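Local coordinates for uncharacterized protein (Bacteroides thetaiotaomicron, PDB 4F54) that is of unknown function but belongs to the DUF4136 family of the TolB_N clan and is probably a cell-envelope lipoprotein, at residues A[104-109]-A[162-167]. Residues are numbered along the deposited sequence; the frame is centred on the assembly and turned at random.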
# COMPACT_ATOMS: atom_id res chain seq x y z
N PRO A 104 -7.69 -8.75 11.24
CA PRO A 104 -7.34 -9.09 9.87
C PRO A 104 -6.35 -8.10 9.23
O PRO A 104 -5.44 -8.51 8.49
CB PRO A 104 -8.67 -9.09 9.15
CG PRO A 104 -9.67 -9.46 10.20
CD PRO A 104 -9.16 -8.77 11.46
N GLU A 105 -6.51 -6.81 9.56
CA GLU A 105 -5.58 -5.74 9.19
C GLU A 105 -4.47 -5.69 10.25
O GLU A 105 -4.39 -4.76 11.07
CB GLU A 105 -6.31 -4.40 9.13
CG GLU A 105 -7.44 -4.35 8.11
CD GLU A 105 -8.77 -4.92 8.59
OE1 GLU A 105 -8.90 -5.23 9.79
OE2 GLU A 105 -9.67 -5.09 7.72
N TRP A 106 -3.61 -6.72 10.24
CA TRP A 106 -2.65 -6.93 11.33
C TRP A 106 -1.60 -5.85 11.35
O TRP A 106 -1.03 -5.60 12.38
CB TRP A 106 -2.01 -8.34 11.31
CG TRP A 106 -1.79 -8.93 9.94
CD1 TRP A 106 -2.56 -9.88 9.29
CD2 TRP A 106 -0.70 -8.60 8.99
NE1 TRP A 106 -2.06 -10.15 8.03
CE2 TRP A 106 -0.95 -9.41 7.78
CE3 TRP A 106 0.41 -7.74 9.02
CZ2 TRP A 106 -0.11 -9.36 6.67
CZ3 TRP A 106 1.24 -7.70 7.88
CH2 TRP A 106 0.97 -8.49 6.74
N TRP A 107 -1.41 -5.16 10.23
CA TRP A 107 -0.38 -4.14 10.09
C TRP A 107 -0.71 -3.01 10.99
O TRP A 107 0.19 -2.30 11.36
CB TRP A 107 -0.18 -3.73 8.64
CG TRP A 107 -1.45 -3.57 7.85
CD1 TRP A 107 -2.19 -2.41 7.64
CD2 TRP A 107 -2.19 -4.63 7.14
NE1 TRP A 107 -3.29 -2.66 6.88
CE2 TRP A 107 -3.33 -3.99 6.52
CE3 TRP A 107 -2.01 -6.00 6.96
CZ2 TRP A 107 -4.28 -4.71 5.81
CZ3 TRP A 107 -2.96 -6.71 6.20
CH2 TRP A 107 -4.06 -6.05 5.62
N TRP A 108 -1.99 -2.83 11.36
CA TRP A 108 -2.35 -1.79 12.33
C TRP A 108 -1.74 -1.99 13.67
O TRP A 108 -1.71 -1.03 14.47
CB TRP A 108 -3.84 -1.72 12.57
CG TRP A 108 -4.65 -1.30 11.38
CD1 TRP A 108 -4.23 -0.66 10.23
CD2 TRP A 108 -6.07 -1.50 11.22
NE1 TRP A 108 -5.28 -0.46 9.37
CE2 TRP A 108 -6.41 -0.94 9.91
CE3 TRP A 108 -7.07 -2.06 12.01
CZ2 TRP A 108 -7.70 -0.97 9.42
CZ3 TRP A 108 -8.37 -2.04 11.51
CH2 TRP A 108 -8.67 -1.52 10.25
N GLY A 109 -1.30 -3.20 13.97
CA GLY A 109 -0.64 -3.50 15.24
C GLY A 109 0.80 -2.98 15.34
O GLY A 109 1.37 -3.02 16.41
N THR A 162 -6.39 -2.41 -1.56
CA THR A 162 -5.22 -2.92 -0.84
C THR A 162 -4.53 -3.95 -1.70
O THR A 162 -5.17 -4.74 -2.37
CB THR A 162 -5.65 -3.52 0.53
OG1 THR A 162 -6.42 -2.56 1.25
CG2 THR A 162 -4.43 -3.96 1.37
N SER A 163 -3.21 -4.00 -1.63
CA SER A 163 -2.44 -5.08 -2.22
C SER A 163 -1.43 -5.62 -1.21
O SER A 163 -0.96 -4.90 -0.30
CB SER A 163 -1.76 -4.67 -3.54
OG SER A 163 -0.75 -3.72 -3.28
N TYR A 164 -1.13 -6.91 -1.41
CA TYR A 164 -0.14 -7.62 -0.66
C TYR A 164 0.75 -8.33 -1.66
O TYR A 164 0.30 -9.22 -2.41
CB TYR A 164 -0.75 -8.57 0.33
CG TYR A 164 0.18 -9.25 1.29
CD1 TYR A 164 1.14 -8.52 1.99
CD2 TYR A 164 -0.00 -10.58 1.65
CE1 TYR A 164 1.96 -9.15 2.92
CE2 TYR A 164 0.80 -11.23 2.58
CZ TYR A 164 1.79 -10.48 3.23
OH TYR A 164 2.59 -11.10 4.20
N LEU A 165 2.03 -7.92 -1.68
CA LEU A 165 3.04 -8.54 -2.57
C LEU A 165 3.94 -9.40 -1.69
O LEU A 165 4.56 -8.86 -0.76
CB LEU A 165 3.86 -7.42 -3.22
CG LEU A 165 3.07 -6.27 -3.83
CD1 LEU A 165 3.99 -5.32 -4.61
CD2 LEU A 165 1.97 -6.80 -4.76
N THR A 166 4.04 -10.69 -1.96
CA THR A 166 4.70 -11.61 -1.01
C THR A 166 5.27 -12.81 -1.73
O THR A 166 5.20 -12.87 -2.95
CB THR A 166 3.73 -11.99 0.14
OG1 THR A 166 4.47 -12.66 1.18
CG2 THR A 166 2.59 -12.89 -0.35
N GLY A 167 5.85 -13.76 -1.01
CA GLY A 167 6.32 -14.97 -1.66
C GLY A 167 7.46 -14.80 -2.66
O GLY A 167 7.65 -15.59 -3.56
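Trp106 opens a short 3-10 turn, residues 106-109, closed by the backbone bond from Gly109 N to Trp106 O (2.9 Å), and its indole reaches Tyr164 on strand 159-166. The two rings form an offset edge-to-face pair: the edge of the indole six-membered ring is directed at the phenol face, with centroids 5.8 Å apart and planes at 74°. The touching edge is Trp106 CH2 and CZ2: Trp106 CH2 lies 4.0 Å from Tyr164 CE1, and Trp106 CZ2 stands 4.1 Å from Tyr164 CZ. With CG anti to the backbone N (chi1 -173°), the phenol stands off the strand with a face presented to the indole edge, and Thr166 CB packs against one of its faces, offset toward the rim. Trp107 CE3 sits 3.4 Å above the centre of the Trp106 ring, so the edge of Trp107 is set against the face of its neighbour in the turn. Both buried polar ends are satisfied by the same loop, Trp106 NE1 by Tyr133 O and Tyr164 OH by Ser134 O. A leucine in place of Tyr164 would probably deprive the indole edge of its aromatic face and leave Ser134 O without this hydroxyl partner. Strand 159-166 runs antiparallel between strands 18-23 and 139-146; Leu165 packs on helix 179-189, whereas Tyr164 joins the sheet to the aromatic-rich loop after strand 85-92, where Phe98 and Tyr101 also meet Trp106.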